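Local structure of thiosulfate sulfurtransferase (Pseudomonas aeruginosa, 1YT8) at residues His56-Thr64 and Thr314-Gly322; Arg219-Leu227 and Arg501-Asp509. The protein probably transfers sulfur from thiosulfate to cyanide, the rhodanese reaction linked to cyanide detoxification. All coordinates share one frame; numbering follows the deposited sequence.

Interaction 1: His56-Thr64 and Thr314-Gly322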
# COMPACT_ATOMS: atom_id res chain seq x y z
N HIS A 56 -10.09 -10.52 -4.52
CA HIS A 56 -11.36 -9.97 -4.99
C HIS A 56 -11.42 -8.45 -4.97
O HIS A 56 -12.23 -7.85 -5.68
CB HIS A 56 -12.54 -10.55 -4.20
CG HIS A 56 -12.80 -11.99 -4.49
ND1 HIS A 56 -12.48 -12.57 -5.70
CD2 HIS A 56 -13.36 -12.97 -3.75
CE1 HIS A 56 -12.84 -13.84 -5.69
NE2 HIS A 56 -13.38 -14.11 -4.52
N ALA A 57 -10.56 -7.83 -4.17
CA ALA A 57 -10.53 -6.37 -4.10
C ALA A 57 -9.52 -5.80 -5.10
O ALA A 57 -9.79 -4.79 -5.75
CB ALA A 57 -10.18 -5.92 -2.68
N ARG A 58 -8.37 -6.44 -5.22
CA ARG A 58 -7.33 -5.96 -6.13
C ARG A 58 -7.53 -6.36 -7.59
O ARG A 58 -7.04 -5.67 -8.49
CB ARG A 58 -5.96 -6.43 -5.62
CG ARG A 58 -5.66 -5.92 -4.21
CD ARG A 58 -4.37 -6.45 -3.65
NE ARG A 58 -3.19 -5.92 -4.33
CZ ARG A 58 -1.95 -6.22 -3.98
NH1 ARG A 58 -1.73 -7.04 -2.97
NH2 ARG A 58 -0.92 -5.70 -4.65
N VAL A 59 -8.23 -7.46 -7.83
CA VAL A 59 -8.51 -7.92 -9.18
C VAL A 59 -9.97 -8.40 -9.19
O VAL A 59 -10.24 -9.59 -9.27
CB VAL A 59 -7.59 -9.10 -9.59
CG1 VAL A 59 -7.79 -9.45 -11.07
CG2 VAL A 59 -6.13 -8.75 -9.34
N PRO A 60 -10.92 -7.45 -9.10
CA PRO A 60 -12.36 -7.76 -9.09
C PRO A 60 -12.95 -8.45 -10.32
O PRO A 60 -13.84 -9.29 -10.19
CB PRO A 60 -13.00 -6.40 -8.81
CG PRO A 60 -12.06 -5.45 -9.48
CD PRO A 60 -10.71 -5.99 -9.06
N ARG A 61 -12.46 -8.09 -11.51
CA ARG A 61 -12.97 -8.69 -12.75
C ARG A 61 -12.47 -10.13 -12.87
O ARG A 61 -11.28 -10.36 -13.06
CB ARG A 61 -12.50 -7.90 -13.96
CG ARG A 61 -13.59 -7.18 -14.73
CD ARG A 61 -13.37 -7.32 -16.23
NE ARG A 61 -12.00 -6.98 -16.61
CZ ARG A 61 -11.46 -7.29 -17.79
NH1 ARG A 61 -12.17 -7.96 -18.69
NH2 ARG A 61 -10.21 -6.95 -18.06
N ARG A 62 -13.39 -11.08 -12.77
CA ARG A 62 -13.03 -12.49 -12.83
C ARG A 62 -12.36 -12.93 -14.12
O ARG A 62 -11.64 -13.94 -14.13
CB ARG A 62 -14.26 -13.36 -12.55
CG ARG A 62 -14.90 -13.12 -11.18
CD ARG A 62 -13.94 -13.41 -10.03
NE ARG A 62 -14.62 -13.43 -8.73
CZ ARG A 62 -14.94 -12.36 -8.01
NH1 ARG A 62 -14.66 -11.14 -8.45
NH2 ARG A 62 -15.57 -12.51 -6.85
N ASP A 63 -12.57 -12.21 -15.22
CA ASP A 63 -11.95 -12.59 -16.48
C ASP A 63 -10.77 -11.69 -16.86
O ASP A 63 -10.40 -11.59 -18.03
CB ASP A 63 -13.00 -12.63 -17.61
CG ASP A 63 -13.49 -11.25 -18.02
OD1 ASP A 63 -13.56 -10.36 -17.16
OD2 ASP A 63 -13.82 -11.08 -19.21
N THR A 64 -10.17 -11.04 -15.86
CA THR A 64 -9.01 -10.18 -16.09
C THR A 64 -7.83 -11.10 -16.42
O THR A 64 -7.66 -12.15 -15.81
CB THR A 64 -8.60 -9.40 -14.81
OG1 THR A 64 -9.66 -8.54 -14.40
CG2 THR A 64 -7.34 -8.57 -15.08
N THR A 314 -0.07 3.11 -5.05
CA THR A 314 -1.10 2.79 -6.04
C THR A 314 -1.30 1.30 -6.34
O THR A 314 -2.43 0.83 -6.47
CB THR A 314 -0.80 3.54 -7.36
OG1 THR A 314 -0.40 4.89 -7.07
CG2 THR A 314 -2.04 3.59 -8.24
N ASP A 315 -0.20 0.57 -6.45
CA ASP A 315 -0.25 -0.86 -6.76
C ASP A 315 -0.87 -1.76 -5.69
O ASP A 315 -1.21 -2.91 -5.96
CB ASP A 315 1.14 -1.36 -7.12
CG ASP A 315 2.14 -1.16 -6.01
OD1 ASP A 315 2.43 0.01 -5.67
OD2 ASP A 315 2.63 -2.17 -5.46
N HIS A 316 -1.02 -1.24 -4.47
CA HIS A 316 -1.62 -2.02 -3.39
C HIS A 316 -3.14 -2.08 -3.55
O HIS A 316 -3.80 -2.96 -3.01
CB HIS A 316 -1.32 -1.41 -2.02
CG HIS A 316 0.10 -1.59 -1.56
ND1 HIS A 316 0.50 -1.33 -0.27
CD2 HIS A 316 1.21 -2.00 -2.22
CE1 HIS A 316 1.79 -1.57 -0.15
NE2 HIS A 316 2.25 -1.98 -1.32
N VAL A 317 -3.68 -1.11 -4.30
CA VAL A 317 -5.12 -1.01 -4.52
C VAL A 317 -5.50 -1.28 -5.97
O VAL A 317 -6.30 -2.18 -6.26
CB VAL A 317 -5.61 0.41 -4.12
CG1 VAL A 317 -7.12 0.52 -4.30
CG2 VAL A 317 -5.21 0.71 -2.68
N ALA A 318 -4.94 -0.49 -6.88
CA ALA A 318 -5.21 -0.65 -8.31
C ALA A 318 -4.11 -1.53 -8.88
O ALA A 318 -3.18 -1.05 -9.54
CB ALA A 318 -5.22 0.71 -8.99
N SER A 319 -4.22 -2.83 -8.63
CA SER A 319 -3.24 -3.80 -9.09
C SER A 319 -3.40 -4.20 -10.55
O SER A 319 -2.49 -4.78 -11.14
CB SER A 319 -3.30 -5.04 -8.19
OG SER A 319 -3.08 -4.66 -6.83
N VAL A 320 -4.55 -3.89 -11.13
CA VAL A 320 -4.80 -4.19 -12.53
C VAL A 320 -4.36 -2.97 -13.34
O VAL A 320 -5.06 -1.96 -13.37
CB VAL A 320 -6.30 -4.46 -12.79
CG1 VAL A 320 -6.54 -4.65 -14.29
CG2 VAL A 320 -6.75 -5.70 -12.02
N ARG A 321 -3.20 -3.07 -13.97
CA ARG A 321 -2.68 -1.97 -14.78
C ARG A 321 -3.60 -1.87 -15.99
O ARG A 321 -3.88 -2.87 -16.66
CB ARG A 321 -1.25 -2.27 -15.22
CG ARG A 321 -0.56 -1.13 -15.95
CD ARG A 321 -0.51 0.15 -15.11
NE ARG A 321 0.33 1.17 -15.74
CZ ARG A 321 0.33 2.46 -15.43
NH1 ARG A 321 -0.48 2.92 -14.49
NH2 ARG A 321 1.15 3.29 -16.06
N GLY A 322 -4.08 -0.66 -16.27
CA GLY A 322 -4.99 -0.47 -17.39
C GLY A 322 -6.42 -0.31 -16.91
O GLY A 322 -7.32 0.02 -17.70
O HOH W 1 -8.62 -2.28 -4.39
O HOH W 2 2.06 -4.65 -4.50
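Arg58 sets its guanidinium group against Asp315-Ser319, and the close-packed part of this contact is built round it. NE donates to Ser319 OG at 2.8 Å, nearly in the guanidinium plane, while NH2 reaches Asp315 O at 3.1 Å on a more bent path, with an N-H...O angle of 142°. The chain is extended at chi2 but bent at chi3 (69°), which lays CD against His316 O and turns NE to the serine. Serine suits the spot because its small hydroxyl accepts from the arginine and donates its own hydrogen bond to Asp315 O, 2.7 Å from OG; the two donors meet that carbonyl from opposite faces. Glu54 and Asn45 O hold NH1, so the buried charge is probably well compensated. Next to this polar knot, Val320 CG2 lies 3.5 Å from Arg58 O, and the Val320 side chain crosses that of Val59 at about a right angle, its branched shape putting methyls against both Val59 and Thr64. The pairing joins matching regions of two rhodanese-like domains: in each, the segment leads into the strand next in chain order, 66-69 or 324-328, of a parallel sheet ordered 1-5-4-2-3. The fit is looser at its margins: one water bridges Ala57 O and Val317 O, and at the guanidinium end a second links Asp315 OD2, 2.7 Å away, weakly to Arg58 NH2; Asp315 OD1 is taken by Asn113. Past Val59, Thr64 CG2 meets Val320 CG1 tip to tip at 4.1 Å, a sparser touch, and the type I turn Arg61-Thr64 carries Arg62 and Asp63 into solvent.

Interaction 2: Arg219-Leu227 and Arg501-Asp509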
# COMPACT_ATOMS: atom_id res chain seq x y z
N ARG A 219 14.74 18.40 1.02
CA ARG A 219 15.49 17.41 0.25
C ARG A 219 15.91 16.17 1.05
O ARG A 219 16.69 16.26 1.98
CB ARG A 219 16.72 18.05 -0.38
CG ARG A 219 17.43 17.18 -1.40
CD ARG A 219 18.62 17.93 -1.98
NE ARG A 219 18.21 19.26 -2.45
CZ ARG A 219 18.95 20.36 -2.32
NH1 ARG A 219 20.14 20.30 -1.73
NH2 ARG A 219 18.50 21.52 -2.77
N ASN A 220 15.36 15.03 0.65
CA ASN A 220 15.64 13.74 1.27
C ASN A 220 15.01 13.48 2.64
O ASN A 220 15.37 12.53 3.33
CB ASN A 220 17.15 13.49 1.30
CG ASN A 220 17.78 13.59 -0.08
OD1 ASN A 220 17.11 13.37 -1.10
ND2 ASN A 220 19.07 13.92 -0.13
N GLY A 221 14.06 14.34 3.03
CA GLY A 221 13.32 14.18 4.28
C GLY A 221 13.98 13.84 5.60
O GLY A 221 15.06 14.34 5.91
N THR A 222 13.31 13.02 6.41
CA THR A 222 13.84 12.64 7.71
C THR A 222 15.15 11.87 7.58
O THR A 222 16.01 11.94 8.46
CB THR A 222 12.80 11.81 8.53
OG1 THR A 222 12.46 10.61 7.83
CG2 THR A 222 11.55 12.62 8.76
N ILE A 223 15.31 11.15 6.47
CA ILE A 223 16.54 10.41 6.21
C ILE A 223 17.66 11.44 6.07
O ILE A 223 18.73 11.30 6.67
CB ILE A 223 16.44 9.58 4.90
CG1 ILE A 223 15.61 8.32 5.15
CG2 ILE A 223 17.83 9.22 4.38
CD1 ILE A 223 15.36 7.46 3.92
N GLY A 224 17.40 12.47 5.27
CA GLY A 224 18.39 13.51 5.05
C GLY A 224 18.68 14.31 6.31
O GLY A 224 19.80 14.79 6.50
N TRP A 225 17.66 14.46 7.15
CA TRP A 225 17.81 15.20 8.40
C TRP A 225 18.80 14.44 9.30
O TRP A 225 19.69 15.04 9.90
CB TRP A 225 16.44 15.32 9.09
CG TRP A 225 16.35 16.41 10.11
CD1 TRP A 225 16.48 16.29 11.47
CD2 TRP A 225 16.12 17.81 9.86
NE1 TRP A 225 16.33 17.52 12.07
CE2 TRP A 225 16.11 18.47 11.11
CE3 TRP A 225 15.91 18.56 8.69
CZ2 TRP A 225 15.91 19.85 11.23
CZ3 TRP A 225 15.71 19.94 8.81
CH2 TRP A 225 15.71 20.57 10.07
N THR A 226 18.63 13.13 9.37
CA THR A 226 19.51 12.29 10.18
C THR A 226 20.92 12.28 9.59
O THR A 226 21.90 12.43 10.31
CB THR A 226 18.98 10.84 10.25
OG1 THR A 226 17.71 10.84 10.90
CG2 THR A 226 19.95 9.95 11.02
N LEU A 227 21.01 12.11 8.27
CA LEU A 227 22.31 12.08 7.61
C LEU A 227 23.06 13.40 7.79
O LEU A 227 24.29 13.44 7.78
CB LEU A 227 22.15 11.78 6.11
CG LEU A 227 21.56 10.41 5.75
CD1 LEU A 227 21.41 10.31 4.24
CD2 LEU A 227 22.47 9.31 6.28
N ARG A 501 22.57 4.05 8.62
CA ARG A 501 22.80 5.15 7.70
C ARG A 501 23.11 4.65 6.29
O ARG A 501 22.70 5.26 5.30
CB ARG A 501 23.95 6.03 8.20
CG ARG A 501 23.67 6.73 9.53
CD ARG A 501 24.93 7.36 10.11
NE ARG A 501 25.48 8.41 9.26
CZ ARG A 501 25.08 9.68 9.28
NH1 ARG A 501 24.13 10.07 10.12
NH2 ARG A 501 25.64 10.56 8.46
N GLU A 502 23.83 3.53 6.20
CA GLU A 502 24.19 2.96 4.91
C GLU A 502 22.95 2.55 4.12
O GLU A 502 22.88 2.75 2.91
CB GLU A 502 25.10 1.74 5.10
CG GLU A 502 26.42 2.04 5.81
CD GLU A 502 26.24 2.33 7.30
OE1 GLU A 502 25.61 1.51 8.00
OE2 GLU A 502 26.73 3.38 7.76
N ALA A 503 21.98 1.97 4.81
CA ALA A 503 20.74 1.53 4.16
C ALA A 503 19.92 2.74 3.73
O ALA A 503 19.30 2.73 2.66
CB ALA A 503 19.93 0.66 5.12
N MSE A 504 19.91 3.79 4.54
CA MSE A 504 19.15 4.98 4.22
C MSE A 504 19.75 5.74 3.04
O MSE A 504 19.03 6.18 2.15
CB MSE A 504 19.04 5.90 5.44
CG MSE A 504 18.24 5.27 6.58
SE MSE A 504 17.90 6.51 8.04
CE MSE A 504 16.04 6.08 8.37
N GLN A 505 21.07 5.87 3.01
CA GLN A 505 21.72 6.55 1.89
C GLN A 505 21.53 5.69 0.64
O GLN A 505 21.34 6.20 -0.46
CB GLN A 505 23.21 6.74 2.16
CG GLN A 505 23.97 7.40 1.00
CD GLN A 505 23.45 8.79 0.67
OE1 GLN A 505 23.42 9.67 1.53
NE2 GLN A 505 23.05 9.00 -0.58
N GLY A 506 21.57 4.37 0.83
CA GLY A 506 21.40 3.46 -0.29
C GLY A 506 20.03 3.62 -0.93
O GLY A 506 19.87 3.44 -2.13
N TYR A 507 19.04 3.94 -0.10
CA TYR A 507 17.68 4.14 -0.58
C TYR A 507 17.64 5.37 -1.48
O TYR A 507 17.02 5.35 -2.54
CB TYR A 507 16.73 4.34 0.60
CG TYR A 507 15.28 4.47 0.19
CD1 TYR A 507 14.58 3.37 -0.31
CD2 TYR A 507 14.62 5.69 0.26
CE1 TYR A 507 13.25 3.49 -0.73
CE2 TYR A 507 13.30 5.83 -0.16
CZ TYR A 507 12.63 4.72 -0.65
OH TYR A 507 11.32 4.85 -1.07
N LEU A 508 18.32 6.43 -1.06
CA LEU A 508 18.36 7.65 -1.86
C LEU A 508 19.08 7.40 -3.18
O LEU A 508 18.65 7.87 -4.24
CB LEU A 508 19.09 8.76 -1.09
CG LEU A 508 18.46 9.21 0.24
CD1 LEU A 508 19.34 10.29 0.86
CD2 LEU A 508 17.04 9.73 0.02
N ASP A 509 20.18 6.66 -3.12
CA ASP A 509 20.95 6.35 -4.33
C ASP A 509 20.08 5.55 -5.29
O ASP A 509 20.16 5.73 -6.51
CB ASP A 509 22.21 5.54 -4.00
CG ASP A 509 23.20 6.32 -3.16
OD1 ASP A 509 23.24 7.56 -3.27
OD2 ASP A 509 23.94 5.69 -2.38
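Arg501 spans the last two carbonyls of Arg219-Leu227 with both ends of its guanidinium group. NH2 donates to Leu227 O at 3.3 Å, in the guanidinium plane and fairly straight (158°), whereas NH1, also 3.3 Å from its acceptor Thr226 O, comes from above that carbonyl's plane. A bend at chi3 (63°) folds the arginine back over Leu227, whose CD2 sits 4.0 Å above the centre of one guanidinium face. A long, flexible cation fits here, because carbonyls at the C-terminal end of a helix carry partial negative charge that it would probably offset.

Deeper in, the interface turns apolar. Ile223 faces the partner helix, its CG2 3.7 Å from Met504 CB and its CG1 near the methyl of this selenomethionine, a long pliant chain that can follow a branched neighbour. Ile223 CD1 lies 4.1 Å from Tyr507 CD2, oblique to the ring. Leu227 and Leu508 meet tip to tip through their CD1 methyls, and Leu227 CD1 also lies 3.4 Å from Gln505 OE1, whose amide turns its nitrogen to Asp509. Both methyls of Leu508 lie over one face of the Asn220 amide, CD1 3.8 Å from ND2 and CD2 on the OD1 side; Asn220 OD1 is bonded to Arg196 of the sulfite pocket.

The axes of the two short helices pass 10.1 Å apart at -130°, so they run in roughly opposing directions but strongly inclined. Helix 221-227 follows strand 215-218 of a rhodanese-type sheet and turns Trp225 back onto helix 134-142, while on the side of helix 501-512 Tyr507 meets the rings of Tyr494 and Trp510 and bonds through OH to Lys117.

Overall arrangement
The two contacts lie on opposite sides of the chain's centre, their own centres about 32 Å and their nearest atoms about 11 Å apart. Their segments alternate along the chain. Interaction 1, its centre about 13 Å from the centre of the chain, ties two rhodanese-like domains together; interaction 2, its centre about 21 Å from that point, ties a third to a C-terminal helix. The sulfite pocket, made by Cys193-Arg198 and Gln312, is close to interaction 2 and linked to interaction 1 through the chain, Gln312 lying two residues before 314-322. The loop that carries Cys193 and Ala194 hydrogen-bonds to helix 221-227, and the side chain of Tyr507 comes within about 5 Å of a bound sulfite.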